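Local coordinates for shikimate kinase (Aquifex aeolicus, PDB 2PT5), which probably phosphorylates the 3-hydroxyl group of shikimate with ATP and magnesium, the fifth of seven steps on the way to chorismate, at residues Glu34-Lys37 against Ser42-Gln45; Lys57-Val62 against Gly78-Asn83; Asn88-Lys91 against Thr95-Phe98; Glu104-Arg109 against Arg116-Arg121; Ile142-Glu147 against Val154-Leu159. All blocks are in the same frame, centred on the assembly; numbering follows the deposited sequence.

Interaction 1. Residues Glu34-Lys37 against Ser42-Gln45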
# COMPACT_ATOMS: atom_id res chain seq x y z
N GLU A 34 11.83 0.87 -1.54
CA GLU A 34 12.86 1.64 -0.84
C GLU A 34 13.53 0.78 0.22
O GLU A 34 14.74 0.87 0.42
CB GLU A 34 12.24 2.89 -0.20
CG GLU A 34 11.71 3.88 -1.21
CD GLU A 34 12.74 4.19 -2.29
OE1 GLU A 34 13.84 4.66 -1.95
OE2 GLU A 34 12.45 3.96 -3.48
N VAL A 35 12.75 -0.06 0.89
CA VAL A 35 13.30 -0.93 1.91
C VAL A 35 14.35 -1.85 1.30
O VAL A 35 15.44 -2.02 1.85
CB VAL A 35 12.20 -1.78 2.57
CG1 VAL A 35 12.83 -2.88 3.43
CG2 VAL A 35 11.29 -0.89 3.41
N GLN A 36 14.01 -2.44 0.16
CA GLN A 36 14.92 -3.34 -0.53
C GLN A 36 16.18 -2.61 -0.99
O GLN A 36 17.29 -3.07 -0.71
CB GLN A 36 14.22 -3.99 -1.71
CG GLN A 36 13.15 -4.99 -1.29
CD GLN A 36 12.39 -5.59 -2.46
OE1 GLN A 36 11.62 -4.91 -3.13
NE2 GLN A 36 12.62 -6.87 -2.71
N LYS A 37 16.01 -1.48 -1.67
CA LYS A 37 17.15 -0.72 -2.15
C LYS A 37 18.08 -0.30 -1.01
O LYS A 37 19.30 -0.30 -1.17
CB LYS A 37 16.68 0.51 -2.94
CG LYS A 37 15.84 0.15 -4.16
CD LYS A 37 15.66 1.32 -5.13
CE LYS A 37 15.00 2.52 -4.48
NZ LYS A 37 14.84 3.65 -5.44
N SER A 42 16.51 -8.42 -1.18
CA SER A 42 15.11 -8.58 -1.56
C SER A 42 14.35 -8.79 -0.26
O SER A 42 14.95 -9.14 0.76
CB SER A 42 14.93 -9.80 -2.46
OG SER A 42 15.23 -11.00 -1.76
N ILE A 43 13.04 -8.57 -0.29
CA ILE A 43 12.24 -8.76 0.91
C ILE A 43 12.46 -10.17 1.44
O ILE A 43 12.83 -10.34 2.60
CB ILE A 43 10.75 -8.51 0.63
CG1 ILE A 43 10.55 -7.07 0.18
CG2 ILE A 43 9.95 -8.76 1.88
CD1 ILE A 43 9.10 -6.68 -0.02
N PRO A 44 12.24 -11.20 0.60
CA PRO A 44 12.44 -12.57 1.08
C PRO A 44 13.80 -12.68 1.75
O PRO A 44 13.92 -13.15 2.88
CB PRO A 44 12.34 -13.39 -0.20
CG PRO A 44 11.30 -12.64 -0.97
CD PRO A 44 11.74 -11.20 -0.79
N GLN A 45 14.84 -12.23 1.05
CA GLN A 45 16.19 -12.27 1.58
C GLN A 45 16.30 -11.58 2.95
O GLN A 45 17.10 -11.97 3.79
CB GLN A 45 17.15 -11.62 0.58
CG GLN A 45 17.89 -12.61 -0.30
CD GLN A 45 18.27 -12.03 -1.65
OE1 GLN A 45 17.43 -11.93 -2.55
NE2 GLN A 45 19.53 -11.64 -1.81
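With CG anti to its carbonyl carbon (chi1 -70°) and the chain extended beyond it (chi2 177°), Gln-36 leaves helix 31-39 and lies across the start of helix 43-49, where Ile-43 also holds its CG1 anti to the carbonyl carbon. Helix 31-39, a short turn and helix 43-49 probably belong, as in other shikimate kinases, to the substrate-binding subdomain of the fold. The contact is at the surface and is carried almost wholly by one side chain on the first helix. Gln-36 and Ile-43 cross at about a right angle, so that the glutamine's aliphatic stem and the flat end beyond it both lean on the isoleucine. The amide group as a whole also lies close to the backbone of Ser-42.

The second helix is begun by Ser-42, which acts as its N-cap: OG accepts a bond from Gln-45 N (3.1 Å), and at 156° the geometry is fairly straight. One polar side chain thus packs over the very turn at which another opens a helix. Inward, Val-35 and Ile-43 both reach helix 52-66, touching Leu-58 and Phe-55 respectively, while the side chain of Ile-43 also comes near that of Asp-32, a predicted shikimate ligand. At the centre of the crossing, CG1 of Ile-43 lies 3.6 Å from CG and 3.5 Å from CD of Gln-36.

Interaction 2. Residues Lys57-Val62 against Gly78-Asn83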
# COMPACT_ATOMS: atom_id res chain seq x y z
N LYS A 57 9.81 -3.47 11.32
CA LYS A 57 10.22 -2.22 11.96
C LYS A 57 10.94 -1.35 10.94
O LYS A 57 10.86 -0.13 10.99
CB LYS A 57 11.13 -2.51 13.17
CG LYS A 57 11.43 -1.29 14.03
CD LYS A 57 12.05 -1.67 15.38
CE LYS A 57 11.01 -2.23 16.35
NZ LYS A 57 10.04 -1.20 16.82
N LEU A 58 11.63 -2.00 10.01
CA LEU A 58 12.36 -1.29 8.97
C LEU A 58 11.42 -0.52 8.04
O LEU A 58 11.65 0.67 7.75
CB LEU A 58 13.18 -2.29 8.14
CG LEU A 58 14.48 -1.82 7.49
CD1 LEU A 58 14.88 -2.83 6.42
CD2 LEU A 58 14.32 -0.44 6.87
N GLU A 59 10.37 -1.18 7.56
CA GLU A 59 9.45 -0.52 6.65
C GLU A 59 8.74 0.65 7.33
O GLU A 59 8.40 1.64 6.69
CB GLU A 59 8.44 -1.53 6.06
CG GLU A 59 7.44 -2.11 7.04
CD GLU A 59 6.58 -3.20 6.42
OE1 GLU A 59 5.66 -3.69 7.11
OE2 GLU A 59 6.81 -3.56 5.24
N PHE A 60 8.53 0.54 8.64
CA PHE A 60 7.87 1.65 9.33
C PHE A 60 8.87 2.81 9.40
O PHE A 60 8.50 3.97 9.23
CB PHE A 60 7.42 1.23 10.73
CG PHE A 60 6.45 2.19 11.36
CD1 PHE A 60 5.96 3.28 10.64
CD2 PHE A 60 6.03 2.01 12.66
CE1 PHE A 60 5.07 4.18 11.21
CE2 PHE A 60 5.13 2.90 13.25
CZ PHE A 60 4.66 3.99 12.52
N GLU A 61 10.14 2.49 9.65
CA GLU A 61 11.18 3.51 9.71
C GLU A 61 11.25 4.21 8.37
O GLU A 61 11.31 5.44 8.29
CB GLU A 61 12.54 2.88 10.01
CG GLU A 61 13.72 3.83 9.77
CD GLU A 61 15.08 3.15 9.83
OE1 GLU A 61 16.08 3.82 9.50
OE2 GLU A 61 15.15 1.96 10.20
N VAL A 62 11.25 3.41 7.30
CA VAL A 62 11.33 3.95 5.95
C VAL A 62 10.13 4.84 5.66
O VAL A 62 10.25 5.86 4.99
CB VAL A 62 11.39 2.81 4.91
CG1 VAL A 62 11.37 3.37 3.51
CG2 VAL A 62 12.66 1.98 5.12
N GLY A 78 1.55 -4.56 1.77
CA GLY A 78 0.34 -5.16 2.29
C GLY A 78 0.20 -5.08 3.80
O GLY A 78 -0.83 -4.64 4.33
N GLY A 79 1.25 -5.48 4.51
CA GLY A 79 1.25 -5.48 5.96
C GLY A 79 1.31 -4.10 6.58
O GLY A 79 0.59 -3.81 7.54
N LEU A 80 2.16 -3.24 6.03
CA LEU A 80 2.31 -1.89 6.57
C LEU A 80 0.97 -1.15 6.57
O LEU A 80 0.61 -0.50 7.55
CB LEU A 80 3.34 -1.10 5.75
CG LEU A 80 3.78 0.22 6.38
CD1 LEU A 80 4.39 -0.05 7.75
CD2 LEU A 80 4.80 0.91 5.46
N GLY A 81 0.22 -1.25 5.47
CA GLY A 81 -1.06 -0.58 5.40
C GLY A 81 -2.07 -1.17 6.37
O GLY A 81 -3.07 -0.53 6.71
N ALA A 82 -1.83 -2.39 6.82
CA ALA A 82 -2.72 -3.06 7.76
C ALA A 82 -2.23 -2.85 9.19
O ALA A 82 -2.82 -3.37 10.14
CB ALA A 82 -2.81 -4.56 7.43
N ASN A 83 -1.15 -2.08 9.33
CA ASN A 83 -0.55 -1.77 10.63
C ASN A 83 -1.20 -0.48 11.16
O ASN A 83 -0.88 0.62 10.70
CB ASN A 83 0.96 -1.57 10.46
CG ASN A 83 1.68 -1.33 11.78
OD1 ASN A 83 1.25 -0.53 12.60
ND2 ASN A 83 2.81 -2.02 11.97
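Leu-80 reaches from the short, weakly bonded helical turn at about 78-81 toward helix 52-66 and passes Glu-59, the two side chains sliding by one another in opposite directions. Its CB is met first, by the carboxylate end of the glutamate, with Glu-59 OE1 at 3.7 Å. Beyond the branch point, the CD1 methyl rests on the glutamate's aliphatic stem, 3.7 Å from Glu-59 CG, and also lies 4.2 Å from Phe-60 CA. The CD2 methyl lies 3.9 Å from the backbone oxygen, Glu-59 O.

Because chi1 of Glu-59 is 68°, CG sits between the backbone N and the carbonyl carbon, and the extended remainder of the chain carries the carboxylate up beside the backbone of Leu-80. An apolar side chain thus lies against the methylenes of Glu-59, whose side chain also touches Asp-32. Ala-86 of helix 84-91 touches both Leu-80 and Phe-60.

Gly-78 and Asp-32 are predicted to bind shikimate, as is Arg-133, which lies close to Gly-79. Helix 52-66 packs against the weakly bonded helical turn after strand 72-75, a turn that in shikimate kinases forms one wall of the shikimate pocket.

Interaction 3. Residues Asn88-Lys91 against Thr95-Phe98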
# COMPACT_ATOMS: atom_id res chain seq x y z
N ASN A 88 -2.16 5.24 11.69
CA ASN A 88 -2.46 6.45 12.45
C ASN A 88 -1.36 7.48 12.22
O ASN A 88 -1.63 8.68 12.20
CB ASN A 88 -2.60 6.13 13.94
CG ASN A 88 -3.96 5.55 14.26
OD1 ASN A 88 -4.99 6.12 13.89
ND2 ASN A 88 -3.97 4.42 14.96
N PHE A 89 -0.13 7.01 12.05
CA PHE A 89 0.97 7.92 11.77
C PHE A 89 0.66 8.60 10.43
O PHE A 89 0.75 9.82 10.30
CB PHE A 89 2.29 7.15 11.65
CG PHE A 89 3.45 8.00 11.16
CD1 PHE A 89 4.25 8.69 12.07
CD2 PHE A 89 3.72 8.11 9.80
CE1 PHE A 89 5.31 9.48 11.62
CE2 PHE A 89 4.78 8.90 9.35
CZ PHE A 89 5.58 9.58 10.26
N MSE A 90 0.27 7.81 9.44
CA MSE A 90 -0.04 8.34 8.11
C MSE A 90 -1.09 9.44 8.13
O MSE A 90 -0.93 10.46 7.46
CB MSE A 90 -0.47 7.21 7.18
CG MSE A 90 0.68 6.36 6.66
SE MSE A 90 0.05 4.91 5.56
CE MSE A 90 0.68 3.39 6.61
N LYS A 91 -2.16 9.24 8.90
CA LYS A 91 -3.23 10.22 9.00
C LYS A 91 -2.75 11.54 9.61
O LYS A 91 -3.29 12.61 9.30
CB LYS A 91 -4.39 9.66 9.81
CG LYS A 91 -5.04 8.44 9.18
CD LYS A 91 -6.29 8.02 9.93
CE LYS A 91 -7.03 6.91 9.20
NZ LYS A 91 -8.32 6.60 9.86
N THR A 95 -3.28 12.43 3.71
CA THR A 95 -4.48 11.71 3.33
C THR A 95 -4.14 10.26 2.97
O THR A 95 -3.23 10.00 2.17
CB THR A 95 -5.16 12.38 2.12
OG1 THR A 95 -5.45 13.74 2.44
CG2 THR A 95 -6.46 11.67 1.75
N THR A 96 -4.87 9.33 3.57
CA THR A 96 -4.68 7.92 3.33
C THR A 96 -5.76 7.49 2.35
O THR A 96 -6.92 7.87 2.50
CB THR A 96 -4.76 7.10 4.64
OG1 THR A 96 -5.95 7.44 5.37
CG2 THR A 96 -3.55 7.39 5.51
N VAL A 97 -5.36 6.73 1.34
CA VAL A 97 -6.27 6.28 0.30
C VAL A 97 -6.26 4.77 0.15
O VAL A 97 -5.23 4.17 -0.15
CB VAL A 97 -5.91 6.89 -1.08
CG1 VAL A 97 -6.96 6.52 -2.11
CG2 VAL A 97 -5.77 8.40 -0.97
N PHE A 98 -7.43 4.16 0.34
CA PHE A 98 -7.55 2.72 0.23
C PHE A 98 -8.08 2.34 -1.14
O PHE A 98 -9.19 2.70 -1.51
CB PHE A 98 -8.48 2.18 1.34
CG PHE A 98 -8.84 0.71 1.20
CD1 PHE A 98 -7.94 -0.21 0.66
CD2 PHE A 98 -10.08 0.24 1.66
CE1 PHE A 98 -8.27 -1.57 0.57
CE2 PHE A 98 -10.42 -1.11 1.57
CZ PHE A 98 -9.51 -2.02 1.03
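Lys-91 NZ donates to the backbone oxygen of Lys-139, and on the way there its chain crosses Thr-96 at about a right angle. CG and CE of the lysine both lie 4.0 Å from Thr-96 OG1, so the hydroxyl faces methylenes here and has its hydrogen-bond partner outside these segments. The chain is extended beyond CG (chi2 -173°, chi3 173°), which is how the ammonium group clears the threonine and gains the carbonyl beyond.

The other branch of Thr-96 makes the closest approach: its CG2 methyl meets Met-90 CB at 3.5 Å. Met-90 is selenomethionine, and from CB onward its chain leads away from the strand, toward Tyr-4, Leu-63 and Thr-76. It is therefore the root of the side chain, not its selenium, that packs on the threonine. On the strand, Thr-96 N is hydrogen-bonded to Asp-141 OD1.

Helix 84-91 belongs to the beta-alpha-beta crossover between strands 72-75 and 95-100, which passes over strand 2-6 lying between them in the parallel sheet. The contact is made just where the chain leaves that helix and enters the strand. Thr-96 shows how a buried beta-branched residue can divide its two branches: its methyl packs on the helix while its hydroxyl is hydrogen-bonded elsewhere, so that the interface itself is purely van der Waals.

Interaction 4. Residues Glu104-Arg109 against Arg116-Arg121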
# COMPACT_ATOMS: atom_id res chain seq x y z
N GLU A 104 -12.63 -11.86 -4.84
CA GLU A 104 -12.42 -12.61 -6.07
C GLU A 104 -11.29 -12.02 -6.94
O GLU A 104 -10.56 -12.76 -7.59
CB GLU A 104 -13.72 -12.72 -6.90
CG GLU A 104 -14.22 -11.40 -7.48
CD GLU A 104 -15.22 -10.69 -6.59
OE1 GLU A 104 -15.27 -11.00 -5.37
OE2 GLU A 104 -15.93 -9.81 -7.10
N VAL A 105 -11.15 -10.70 -6.93
CA VAL A 105 -10.09 -10.05 -7.71
C VAL A 105 -8.74 -10.32 -7.06
O VAL A 105 -7.75 -10.62 -7.73
CB VAL A 105 -10.31 -8.53 -7.80
CG1 VAL A 105 -9.09 -7.86 -8.41
CG2 VAL A 105 -11.55 -8.23 -8.65
N PHE A 106 -8.72 -10.19 -5.74
CA PHE A 106 -7.54 -10.42 -4.91
C PHE A 106 -6.99 -11.81 -5.22
O PHE A 106 -5.81 -12.00 -5.47
CB PHE A 106 -7.95 -10.33 -3.44
CG PHE A 106 -6.94 -10.90 -2.47
CD1 PHE A 106 -5.79 -10.20 -2.13
CD2 PHE A 106 -7.18 -12.13 -1.87
CE1 PHE A 106 -4.90 -10.70 -1.19
CE2 PHE A 106 -6.29 -12.65 -0.93
CZ PHE A 106 -5.15 -11.93 -0.58
N LEU A 107 -7.90 -12.78 -5.20
CA LEU A 107 -7.56 -14.17 -5.44
C LEU A 107 -6.94 -14.41 -6.81
O LEU A 107 -5.99 -15.17 -6.95
CB LEU A 107 -8.82 -15.02 -5.29
CG LEU A 107 -8.87 -16.14 -4.26
CD1 LEU A 107 -8.04 -15.81 -3.04
CD2 LEU A 107 -10.33 -16.37 -3.89
N GLU A 108 -7.48 -13.74 -7.83
CA GLU A 108 -6.97 -13.92 -9.18
C GLU A 108 -5.72 -13.10 -9.52
O GLU A 108 -4.99 -13.46 -10.44
CB GLU A 108 -8.10 -13.65 -10.20
CG GLU A 108 -8.74 -12.28 -10.12
CD GLU A 108 -10.18 -12.27 -10.65
OE1 GLU A 108 -10.74 -11.17 -10.82
OE2 GLU A 108 -10.74 -13.36 -10.90
N ARG A 109 -5.46 -12.03 -8.78
CA ARG A 109 -4.28 -11.19 -9.06
C ARG A 109 -3.11 -11.34 -8.10
O ARG A 109 -1.95 -11.27 -8.51
CB ARG A 109 -4.67 -9.71 -9.10
CG ARG A 109 -5.68 -9.29 -10.17
CD ARG A 109 -5.94 -7.78 -10.08
NE ARG A 109 -7.03 -7.35 -10.95
CZ ARG A 109 -7.41 -6.08 -11.11
NH1 ARG A 109 -6.78 -5.10 -10.47
NH2 ARG A 109 -8.42 -5.79 -11.91
N ARG A 116 3.53 -17.71 -5.45
CA ARG A 116 2.57 -18.68 -5.95
C ARG A 116 1.20 -18.01 -6.07
O ARG A 116 0.82 -17.21 -5.22
CB ARG A 116 2.50 -19.88 -5.00
CG ARG A 116 3.79 -20.69 -4.97
CD ARG A 116 3.77 -21.78 -3.90
NE ARG A 116 3.69 -21.24 -2.55
CZ ARG A 116 3.89 -21.96 -1.45
NH1 ARG A 116 4.19 -23.25 -1.54
NH2 ARG A 116 3.80 -21.39 -0.25
N PRO A 117 0.46 -18.30 -7.16
CA PRO A 117 -0.86 -17.68 -7.31
C PRO A 117 -1.80 -18.13 -6.19
O PRO A 117 -1.98 -19.33 -5.97
CB PRO A 117 -1.32 -18.16 -8.68
CG PRO A 117 -0.58 -19.46 -8.87
CD PRO A 117 0.79 -19.12 -8.33
N LEU A 118 -2.38 -17.16 -5.48
CA LEU A 118 -3.29 -17.46 -4.38
C LEU A 118 -4.47 -18.32 -4.80
O LEU A 118 -5.05 -19.04 -3.99
CB LEU A 118 -3.80 -16.16 -3.75
CG LEU A 118 -2.73 -15.25 -3.13
CD1 LEU A 118 -3.43 -14.16 -2.34
CD2 LEU A 118 -1.81 -16.05 -2.22
N LEU A 119 -4.83 -18.26 -6.08
CA LEU A 119 -5.95 -19.05 -6.57
C LEU A 119 -5.66 -20.56 -6.46
O LEU A 119 -6.56 -21.38 -6.58
CB LEU A 119 -6.28 -18.66 -8.01
CG LEU A 119 -7.67 -19.01 -8.54
CD1 LEU A 119 -8.72 -18.76 -7.46
CD2 LEU A 119 -7.96 -18.16 -9.77
N LYS A 120 -4.40 -20.91 -6.23
CA LYS A 120 -4.03 -22.32 -6.12
C LYS A 120 -3.62 -22.73 -4.70
O LYS A 120 -3.31 -23.89 -4.46
CB LYS A 120 -2.89 -22.66 -7.09
CG LYS A 120 -3.22 -22.38 -8.55
CD LYS A 120 -4.48 -23.08 -9.00
CE LYS A 120 -4.73 -22.84 -10.48
NZ LYS A 120 -4.73 -21.39 -10.82
N ARG A 121 -3.60 -21.77 -3.79
CA ARG A 121 -3.25 -22.04 -2.39
C ARG A 121 -4.55 -22.41 -1.64
O ARG A 121 -5.64 -22.04 -2.05
CB ARG A 121 -2.62 -20.81 -1.74
CG ARG A 121 -1.31 -20.35 -2.38
CD ARG A 121 -0.25 -21.44 -2.31
NE ARG A 121 -0.04 -21.91 -0.94
CZ ARG A 121 0.41 -23.12 -0.62
NH1 ARG A 121 0.70 -23.99 -1.58
NH2 ARG A 121 0.55 -23.47 0.65
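Apolar packing comes first, and in it Leu-118 meets Phe-106 most closely: the leucine CD1 lies 3.3 Å from Phe-106 CZ and 3.5 Å from CE2, a tight approach to the far end of the ring, made obliquely. With CG anti to its backbone N (chi1 164°), Phe-106 extends that end of the ring to the methyl, and the rings of Phe-8 and Phe-130 meet it as well. A second, looser pair lies nearer the surface, where Leu-107 and Leu-119 cross at about a right angle with Leu-107 CG 4.1 Å from Leu-119 CD1.

Backbone polar groups come next. Leu-107 O faces Leu-119 N at 3.4 Å, while the 3-10 turn that presents both Leu-118 and Leu-119 is held by a bond from Lys-120 N to Pro-117 O (2.9 Å). Leu-118 also shares a backbone bond with Cys-110, which is joined to Cys-10 of the nucleotide loop by a disulfide. The loop between helices 103-109 and 127-137 probably corresponds to the LID, mobile in other shikimate kinases, and here its hydrophobic foot rests on the first of them.

Charged groups form the third class, within segment 116-121 itself. There Arg-116, predicted to bind ATP, stacks its guanidinium on that of Arg-121, each CZ 3.7 Å above the other's plane. Asp-112 forms a salt bridge with Arg-116 NE and a long, weak ion pair with Arg-121 NE.

Interaction 5. Residues Ile142-Glu147 against Val154-Leu159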
# COMPACT_ATOMS: atom_id res chain seq x y z
N ILE A 142 -9.88 8.06 2.46
CA ILE A 142 -10.57 7.89 1.18
C ILE A 142 -10.51 6.45 0.69
O ILE A 142 -9.47 5.79 0.79
CB ILE A 142 -9.95 8.81 0.10
CG1 ILE A 142 -9.88 10.25 0.61
CG2 ILE A 142 -10.79 8.75 -1.17
CD1 ILE A 142 -9.12 11.19 -0.33
N LYS A 143 -11.62 5.97 0.15
CA LYS A 143 -11.71 4.60 -0.36
C LYS A 143 -12.22 4.65 -1.79
O LYS A 143 -13.26 5.22 -2.06
CB LYS A 143 -12.67 3.78 0.51
CG LYS A 143 -12.97 2.38 -0.04
CD LYS A 143 -14.05 1.68 0.78
CE LYS A 143 -14.31 0.26 0.29
NZ LYS A 143 -14.79 0.20 -1.12
N VAL A 144 -11.48 4.05 -2.72
CA VAL A 144 -11.87 4.03 -4.12
C VAL A 144 -11.88 2.61 -4.68
O VAL A 144 -11.16 1.74 -4.18
CB VAL A 144 -10.92 4.91 -4.98
CG1 VAL A 144 -10.93 6.35 -4.47
CG2 VAL A 144 -9.51 4.35 -4.92
N LYS A 145 -12.68 2.39 -5.72
CA LYS A 145 -12.81 1.10 -6.38
C LYS A 145 -11.55 0.81 -7.20
O LYS A 145 -11.29 1.49 -8.20
CB LYS A 145 -14.03 1.13 -7.31
CG LYS A 145 -14.73 -0.20 -7.50
CD LYS A 145 -15.90 -0.33 -6.53
CE LYS A 145 -16.78 -1.53 -6.89
NZ LYS A 145 -17.32 -1.42 -8.27
N GLY A 146 -10.78 -0.18 -6.79
CA GLY A 146 -9.55 -0.50 -7.49
C GLY A 146 -9.65 -1.61 -8.51
O GLY A 146 -8.63 -2.10 -9.02
N GLU A 147 -10.87 -2.03 -8.81
CA GLU A 147 -11.09 -3.08 -9.79
C GLU A 147 -10.95 -2.48 -11.18
O GLU A 147 -10.62 -3.17 -12.14
CB GLU A 147 -12.49 -3.70 -9.60
CG GLU A 147 -12.91 -4.63 -10.74
CD GLU A 147 -13.94 -5.67 -10.32
OE1 GLU A 147 -14.75 -5.37 -9.41
OE2 GLU A 147 -13.94 -6.77 -10.91
N VAL A 154 -7.27 6.83 -10.74
CA VAL A 154 -6.63 8.13 -10.54
C VAL A 154 -7.67 9.24 -10.59
O VAL A 154 -7.67 10.14 -9.75
CB VAL A 154 -5.53 8.40 -11.61
CG1 VAL A 154 -5.05 9.84 -11.53
CG2 VAL A 154 -4.34 7.47 -11.38
N LYS A 155 -8.57 9.18 -11.57
CA LYS A 155 -9.62 10.19 -11.69
C LYS A 155 -10.48 10.17 -10.43
O LYS A 155 -10.93 11.22 -9.96
CB LYS A 155 -10.51 9.91 -12.90
CG LYS A 155 -9.84 10.13 -14.24
CD LYS A 155 -10.76 9.76 -15.38
CE LYS A 155 -10.11 9.96 -16.72
NZ LYS A 155 -11.00 9.50 -17.82
N GLU A 156 -10.71 8.97 -9.90
CA GLU A 156 -11.49 8.81 -8.68
C GLU A 156 -10.80 9.53 -7.53
O GLU A 156 -11.41 10.30 -6.79
CB GLU A 156 -11.63 7.32 -8.33
CG GLU A 156 -12.63 6.54 -9.18
CD GLU A 156 -12.57 5.04 -8.91
OE1 GLU A 156 -12.64 4.63 -7.72
OE2 GLU A 156 -12.46 4.26 -9.88
N ILE A 157 -9.50 9.28 -7.38
CA ILE A 157 -8.74 9.90 -6.31
C ILE A 157 -8.69 11.42 -6.46
O ILE A 157 -8.94 12.15 -5.50
CB ILE A 157 -7.32 9.33 -6.23
CG1 ILE A 157 -7.39 7.83 -5.89
CG2 ILE A 157 -6.51 10.07 -5.17
CD1 ILE A 157 -6.08 7.12 -6.07
N LEU A 158 -8.35 11.89 -7.65
CA LEU A 158 -8.29 13.33 -7.89
C LEU A 158 -9.61 13.98 -7.49
O LEU A 158 -9.63 14.93 -6.71
CB LEU A 158 -7.97 13.61 -9.36
CG LEU A 158 -6.55 13.20 -9.76
CD1 LEU A 158 -6.34 13.37 -11.26
CD2 LEU A 158 -5.55 14.04 -8.98
N LEU A 159 -10.72 13.45 -8.01
CA LEU A 159 -12.03 14.01 -7.69
C LEU A 159 -12.28 14.03 -6.18
O LEU A 159 -12.89 14.96 -5.66
CB LEU A 159 -13.14 13.23 -8.40
CG LEU A 159 -13.27 13.54 -9.90
CD1 LEU A 159 -14.36 12.68 -10.52
CD2 LEU A 159 -13.60 15.02 -10.08
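Val-144 on the edge strand of the sheet touches Glu-156 on the helix that follows it, the last strand-helix step of this P-loop kinase's alpha/beta fold. Strand 142-145 and segment 154-159 run nearly antiparallel (153°), their axes 8.5 Å apart at the closest. Glu-156 OE1 lies close against Val-144 CB, at 3.2 Å. The same oxygen accepts a weak, bent bond from Lys-145 N (3.0 Å, 127°).

What brings the carboxylate there is an extended chain beyond a CG anti to the carbonyl carbon (chi1 -76°). Its other oxygen, OE2, stands 3.4 Å from Lys-145 O; two acceptors so near each other could raise the acid's pKa somewhat, although a long, weak ion pair with Lys-148 NZ would act the other way.

Deeper in, Ile-157 CG1 packs 4.1 Å from Val-144 CG1, the two side chains crossing at about a right angle. Ile-157 also touches Val-16 of helix 13-24 and Val-97 of the neighbouring strand, with which it helps fill the layer between helices and sheet. In the strand, Val-144 bonds through its backbone to Phe-98 and Asp-100, while next to it Lys-143 NZ forms a salt bridge with Asp-100 OD1.

How the interactions relate
The five contacts follow one another along the chain without overlap and show how an alpha/beta kinase is built up from local steps. Interaction 1 packs on helix 52-66, which carries segment 57-62 of interaction 2; their centres are 13 Å apart, Val-35 CG2 meets Val-62 CG2, and both border the probable shikimate pocket. Interaction 2 meets interaction 3 where Phe-60 touches Phe-89. Interactions 3 and 5 meet on the sheet, where strands 95-100 and 142-145 are neighbours, probably bonded from Phe-98 N to Ile-142 O (2.7 Å). Interaction 4, its centre about 23 Å from that of interaction 1, lies on the nucleotide side and touches interaction 5 near Glu-147. Touching contacts thus run 1-2-3-5-4.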